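Local coordinates for protein putative sulfatase yidJ (Bacteroides fragilis, PDB 2QZU) that probably hydrolyses sulfate esters as a member of the sulfatase family, with a likely need for a bound calcium ion, at residues 197-200 against 201-204; 277-280 against 281-285. All coordinates share one frame; numbering follows the deposited sequence.

Contact 1: residues 197-200 against 201-204; sequences NQWG and PEYE
Pro-201 covers one face of the Trp-199 indole: Pro-201 CD sits 3.7 Å from the centroid of the five-membered ring and 19° off the ring normal, a CH-pi contact, while CB and CG extend the cover across the six-membered ring. Trp-199 CG lies on the carbonyl-carbon side, opposite the backbone N, which brings the indole over the Pro-201 ring. The other ring, Tyr-203, receives Gln-198 OE1 at its edge, near the ring plane, 3.8 Å from Tyr-203 CD1. The same amide uses its other end on Glu-202: Gln-198 NE2 donates to Glu-202 OE1 at 3.1 Å with an N-H...O angle of 160°. That carboxylate oxygen is met on its anti side, and the amide and carboxylate planes stand 82° apart, yet the bond lies close to the amide plane. Arg-241 forms a salt bridge with the second carboxylate oxygen, OE2, which probably holds the acid ionised.

Trp-199 is the N-cap residue. Trp-199 O accepts Tyr-203 N at 3.1 Å and, weakly, Glu-202 N; Gly-200 O takes Glu-204 N at 2.9 Å. Pro-201 stands in the first turn, where a missing N-H costs no helical bond.

Helix 200-213 starts here, packed against the mixed sheet of the alkaline-phosphatase-like sulfatase fold. Met-228 of strand 222-228 packs on Pro-201 and Glu-204, and Ile-170 of strand 168-172 meets Tyr-203, whereas Asn-289 of helix 267-299 touches Trp-199, Pro-201 and Glu-202.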
ATOM      1  N   ASN A 197      14.880  -3.684 -11.337  1.00  9.76           N
ATOM      2  CA  ASN A 197      15.042  -3.748  -9.886  1.00 10.66           C
ATOM      3  C   ASN A 197      15.894  -2.573  -9.423  1.00 13.59           C
ATOM      4  O   ASN A 197      17.003  -2.743  -8.922  1.00 11.37           O
ATOM      5  CB  ASN A 197      15.697  -5.076  -9.488  1.00 15.69           C
ATOM      6  CG  ASN A 197      14.762  -6.267  -9.660  1.00 22.45           C
ATOM      7  OD1 ASN A 197      15.201  -7.416  -9.681  1.00 42.08           O
ATOM      8  ND2 ASN A 197      13.464  -5.996  -9.771  1.00 26.89           N
ATOM      9  N   GLN A 198      15.354  -1.374  -9.605  1.00 10.23           N
ATOM     10  CA  GLN A 198      16.028  -0.139  -9.235  1.00 11.00           C
ATOM     11  C   GLN A 198      14.957   0.935  -9.093  1.00  6.77           C
ATOM     12  O   GLN A 198      13.914   0.853  -9.740  1.00  5.59           O
ATOM     13  CB  GLN A 198      17.032   0.243 -10.331  1.00 11.69           C
ATOM     14  CG  GLN A 198      17.725   1.577 -10.136  1.00 19.07           C
ATOM     15  CD  GLN A 198      18.932   1.741 -11.047  1.00 20.57           C
ATOM     16  OE1 GLN A 198      18.884   1.403 -12.230  1.00 19.09           O
ATOM     17  NE2 GLN A 198      20.024   2.260 -10.496  1.00 35.31           N
ATOM     18  N   TRP A 199      15.207   1.931  -8.249  1.00  6.26           N
ATOM     19  CA  TRP A 199      14.229   2.998  -8.047  1.00  7.63           C
ATOM     20  C   TRP A 199      14.029   3.733  -9.371  1.00  5.31           C
ATOM     21  O   TRP A 199      14.994   4.060 -10.056  1.00  6.84           O
ATOM     22  CB  TRP A 199      14.715   3.959  -6.951  1.00  4.11           C
ATOM     23  CG  TRP A 199      13.650   4.899  -6.429  1.00  4.11           C
ATOM     24  CD1 TRP A 199      12.371   4.573  -6.060  1.00  3.32           C
ATOM     25  CD2 TRP A 199      13.794   6.300  -6.173  1.00  2.56           C
ATOM     26  NE1 TRP A 199      11.713   5.688  -5.589  1.00  7.00           N
ATOM     27  CE2 TRP A 199      12.564   6.763  -5.648  1.00  5.78           C
ATOM     28  CE3 TRP A 199      14.847   7.214  -6.336  1.00  4.32           C
ATOM     29  CZ2 TRP A 199      12.355   8.100  -5.283  1.00  4.11           C
ATOM     30  CZ3 TRP A 199      14.640   8.546  -5.971  1.00  4.07           C
ATOM     31  CH2 TRP A 199      13.403   8.974  -5.451  1.00  3.85           C
ATOM     32  N   GLY A 200      12.771   3.981  -9.725  1.00  5.14           N
ATOM     33  CA  GLY A 200      12.454   4.648 -10.977  1.00  5.93           C
ATOM     34  C   GLY A 200      13.359   5.795 -11.394  1.00  7.44           C
ATOM     35  O   GLY A 200      13.994   5.720 -12.448  1.00  9.56           O
ATOM     36  N   PRO A 201      13.436   6.873 -10.596  1.00  6.81           N
ATOM     37  CA  PRO A 201      14.273   8.038 -10.903  1.00  7.99           C
ATOM     38  C   PRO A 201      15.732   7.688 -11.153  1.00 10.97           C
ATOM     39  O   PRO A 201      16.403   8.347 -11.942  1.00  8.28           O
ATOM     40  CB  PRO A 201      14.094   8.924  -9.673  1.00  5.56           C
ATOM     41  CG  PRO A 201      12.681   8.620  -9.262  1.00  7.05           C
ATOM     42  CD  PRO A 201      12.651   7.109  -9.370  1.00  6.88           C
ATOM     43  N   GLU A 202      16.215   6.660 -10.459  1.00 10.01           N
ATOM     44  CA  GLU A 202      17.595   6.206 -10.603  1.00  9.76           C
ATOM     45  C   GLU A 202      17.828   5.611 -11.981  1.00  8.72           C
ATOM     46  O   GLU A 202      18.801   5.948 -12.657  1.00  7.89           O
ATOM     47  CB  GLU A 202      17.922   5.146  -9.550  1.00 10.92           C
ATOM     48  CG  GLU A 202      18.529   5.677  -8.278  1.00 23.88           C
ATOM     49  CD  GLU A 202      18.929   4.561  -7.330  1.00 35.33           C
ATOM     50  OE1 GLU A 202      19.609   3.615  -7.786  1.00 32.17           O
ATOM     51  OE2 GLU A 202      18.568   4.632  -6.137  1.00 28.61           O
ATOM     52  N   TYR A 203      16.930   4.716 -12.385  1.00  5.09           N
ATOM     53  CA  TYR A 203      17.025   4.060 -13.683  1.00  7.03           C
ATOM     54  C   TYR A 203      16.839   5.081 -14.798  1.00  7.24           C
ATOM     55  O   TYR A 203      17.603   5.120 -15.764  1.00  7.78           O
ATOM     56  CB  TYR A 203      15.955   2.974 -13.804  1.00  4.99           C
ATOM     57  CG  TYR A 203      15.924   2.291 -15.159  1.00  8.07           C
ATOM     58  CD1 TYR A 203      16.946   1.426 -15.556  1.00  9.54           C
ATOM     59  CD2 TYR A 203      14.870   2.516 -16.042  1.00  7.37           C
ATOM     60  CE1 TYR A 203      16.914   0.803 -16.805  1.00 10.39           C
ATOM     61  CE2 TYR A 203      14.828   1.902 -17.283  1.00  6.35           C
ATOM     62  CZ  TYR A 203      15.846   1.050 -17.661  1.00  8.70           C
ATOM     63  OH  TYR A 203      15.791   0.460 -18.899  1.00 14.12           O
ATOM     64  N   GLU A 204      15.815   5.911 -14.654  1.00  5.18           N
ATOM     65  CA  GLU A 204      15.529   6.929 -15.649  1.00  3.87           C
ATOM     66  C   GLU A 204      16.702   7.879 -15.843  1.00  6.82           C
ATOM     67  O   GLU A 204      17.048   8.215 -16.973  1.00  5.79           O
ATOM     68  CB  GLU A 204      14.255   7.677 -15.256  1.00  6.80           C
ATOM     69  CG  GLU A 204      13.015   6.821 -15.474  1.00  4.48           C
ATOM     70  CD  GLU A 204      11.866   7.165 -14.549  1.00 13.28           C
ATOM     71  OE1 GLU A 204      11.951   8.188 -13.836  1.00 16.46           O
ATOM     72  OE2 GLU A 204      10.871   6.405 -14.541  1.00 15.74           O
TER

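Contact 2: residues 277-280 against 281-285; sequences RNYY and ACITG
Tyr-279 and Ile-283, one helical turn apart, meet through a ring carbon and a methyl: Tyr-279 CE2 lies 3.6 Å from Ile-283 CD1, and Tyr-279 CD2 and CZ are each 4.0 Å from that methyl, which approaches the ring obliquely. Two different torsions bring them together. Tyr-279 has its CG trans to the backbone N (chi1 -176°), whereas Ile-283 sets CG1 beside its own N and runs on extended (chi2 179°), carrying CD1 back to the ring. Tyr-280 instead has chi1 -73°, with CG beside the backbone N, and its ring leaves the segment in a different direction, its hydroxyl hydrogen-bonded to Glu-49; that of Tyr-279 is hydrogen-bonded to Gln-37 O and Arg-39 N.

This is a run of about two alpha-helical turns within helix 267-299, as the i to i+4 hydrogen bonds attest: Ala-281 N to Arg-277 O at 3.0 Å through to Thr-284 N to Tyr-280 O at 2.9 Å.

Thr-284 OG1 approaches Tyr-280 O to 3.3 Å while hydrogen-bonded to Tyr-246 OH and Lys-52 O. Ile-283 also touches Tyr-38, Ala-42 and Thr-53, and Ala-281 packs on Tyr-242 of helix 240-244. Asn-278 packs on Asp-122 of the second subunit.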
ATOM      1  N   ARG A 277       7.113  13.302   5.659  1.00  6.91           N
ATOM      2  CA  ARG A 277       8.513  12.874   5.693  1.00  8.18           C
ATOM      3  C   ARG A 277       8.914  12.113   4.437  1.00  4.92           C
ATOM      4  O   ARG A 277       9.960  12.389   3.841  1.00  6.93           O
ATOM      5  CB  ARG A 277       8.791  11.983   6.910  1.00 11.51           C
ATOM      6  CG  ARG A 277       8.969  12.737   8.212  1.00 18.34           C
ATOM      7  CD  ARG A 277       9.490  11.824   9.321  1.00 12.43           C
ATOM      8  NE  ARG A 277       9.624  12.545  10.582  1.00 28.60           N
ATOM      9  CZ  ARG A 277      10.074  12.008  11.711  1.00 42.26           C
ATOM     10  NH1 ARG A 277      10.441  10.735  11.743  1.00 48.55           N
ATOM     11  NH2 ARG A 277      10.155  12.748  12.809  1.00 41.20           N
ATOM     12  N   ASN A 278       8.091  11.146   4.042  1.00  7.31           N
ATOM     13  CA  ASN A 278       8.398  10.355   2.859  1.00  6.68           C
ATOM     14  C   ASN A 278       8.235  11.171   1.585  1.00  5.68           C
ATOM     15  O   ASN A 278       8.902  10.902   0.588  1.00  6.76           O
ATOM     16  CB  ASN A 278       7.540   9.089   2.826  1.00  5.84           C
ATOM     17  CG  ASN A 278       8.079   8.003   3.748  1.00 10.70           C
ATOM     18  OD1 ASN A 278       7.356   7.090   4.148  1.00 14.42           O
ATOM     19  ND2 ASN A 278       9.361   8.097   4.078  1.00  8.74           N
ATOM     20  N   TYR A 279       7.360  12.174   1.620  1.00  5.93           N
ATOM     21  CA  TYR A 279       7.174  13.036   0.454  1.00  7.29           C
ATOM     22  C   TYR A 279       8.491  13.789   0.236  1.00  6.08           C
ATOM     23  O   TYR A 279       9.004  13.862  -0.886  1.00  6.62           O
ATOM     24  CB  TYR A 279       6.039  14.038   0.692  1.00 11.33           C
ATOM     25  CG  TYR A 279       5.719  14.908  -0.508  1.00  3.37           C
ATOM     26  CD1 TYR A 279       5.209  14.354  -1.687  1.00  4.79           C
ATOM     27  CD2 TYR A 279       5.916  16.286  -0.462  1.00  5.81           C
ATOM     28  CE1 TYR A 279       4.899  15.159  -2.791  1.00  4.83           C
ATOM     29  CE2 TYR A 279       5.614  17.100  -1.558  1.00  4.90           C
ATOM     30  CZ  TYR A 279       5.105  16.529  -2.716  1.00  5.80           C
ATOM     31  OH  TYR A 279       4.795  17.338  -3.788  1.00  4.52           O
ATOM     32  N   TYR A 280       9.050  14.334   1.315  1.00  5.65           N
ATOM     33  CA  TYR A 280      10.317  15.052   1.200  1.00  8.27           C
ATOM     34  C   TYR A 280      11.442  14.101   0.790  1.00  5.61           C
ATOM     35  O   TYR A 280      12.327  14.484   0.026  1.00  8.26           O
ATOM     36  CB  TYR A 280      10.684  15.751   2.519  1.00  5.58           C
ATOM     37  CG  TYR A 280       9.858  16.980   2.861  1.00  5.06           C
ATOM     38  CD1 TYR A 280       9.117  17.657   1.890  1.00  6.85           C
ATOM     39  CD2 TYR A 280       9.856  17.491   4.163  1.00  2.74           C
ATOM     40  CE1 TYR A 280       8.396  18.814   2.209  1.00  9.22           C
ATOM     41  CE2 TYR A 280       9.146  18.641   4.490  1.00  9.64           C
ATOM     42  CZ  TYR A 280       8.420  19.296   3.510  1.00  9.28           C
ATOM     43  OH  TYR A 280       7.727  20.432   3.838  1.00 12.10           O
ATOM     44  N   ALA A 281      11.407  12.865   1.291  1.00  5.85           N
ATOM     45  CA  ALA A 281      12.432  11.877   0.951  1.00  6.67           C
ATOM     46  C   ALA A 281      12.427  11.642  -0.558  1.00  5.12           C
ATOM     47  O   ALA A 281      13.485  11.600  -1.191  1.00  5.25           O
ATOM     48  CB  ALA A 281      12.175  10.550   1.693  1.00  3.03           C
ATOM     49  N   CYS A 282      11.232  11.506  -1.126  1.00  5.21           N
ATOM     50  CA  CYS A 282      11.088  11.294  -2.563  1.00  6.21           C
ATOM     51  C   CYS A 282      11.664  12.468  -3.330  1.00  4.26           C
ATOM     52  O   CYS A 282      12.380  12.283  -4.311  1.00  5.59           O
ATOM     53  CB  CYS A 282       9.615  11.124  -2.943  1.00  7.09           C
ATOM     54  SG  CYS A 282       8.898   9.503  -2.543  1.00  7.88           S
ATOM     55  N   ILE A 283      11.340  13.677  -2.881  1.00  4.75           N
ATOM     56  CA  ILE A 283      11.828  14.879  -3.533  1.00  5.72           C
ATOM     57  C   ILE A 283      13.348  14.956  -3.502  1.00  3.71           C
ATOM     58  O   ILE A 283      13.977  15.256  -4.514  1.00  8.05           O
ATOM     59  CB  ILE A 283      11.215  16.133  -2.890  1.00  5.16           C
ATOM     60  CG1 ILE A 283       9.747  16.241  -3.311  1.00  3.11           C
ATOM     61  CG2 ILE A 283      12.001  17.372  -3.296  1.00  8.48           C
ATOM     62  CD1 ILE A 283       8.999  17.430  -2.723  1.00  6.92           C
ATOM     63  N   THR A 284      13.940  14.677  -2.347  1.00  6.06           N
ATOM     64  CA  THR A 284      15.389  14.718  -2.243  1.00  3.85           C
ATOM     65  C   THR A 284      16.014  13.663  -3.155  1.00  2.96           C
ATOM     66  O   THR A 284      17.051  13.905  -3.771  1.00  5.26           O
ATOM     67  CB  THR A 284      15.832  14.518  -0.782  1.00  4.16           C
ATOM     68  OG1 THR A 284      15.394  15.643  -0.011  1.00  7.97           O
ATOM     69  CG2 THR A 284      17.350  14.416  -0.685  1.00  4.79           C
ATOM     70  N   GLY A 285      15.363  12.507  -3.263  1.00  7.09           N
ATOM     71  CA  GLY A 285      15.863  11.455  -4.131  1.00  5.58           C
ATOM     72  C   GLY A 285      15.758  11.889  -5.584  1.00  6.37           C
ATOM     73  O   GLY A 285      16.668  11.671  -6.384  1.00  6.45           O
TER

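Contact 1 opens helix 200-213 and contact 2 lies along helix 267-299; their centres are about 15 Å apart, yet they touch directly. The bridge is the six-membered ring of Trp-199: Trp-199 CZ3 comes to 3.5 Å from Gly-285 C, and Trp-199 CH2 to 3.6 Å from Cys-282 O. These distances indicate packing of the indole against the backbone of helix 267-299. Asn-289, one turn on from Gly-285, donates a weak hydrogen bond from ND2 to Gly-285 O. Both contacts lie within the sulfatase family region, on the same side of the chain centre. Ser-76, predicted to become 3-oxoalanine but unmodified in this structure, belongs to neither contact, and their geometry gives no evidence of a catalytic part.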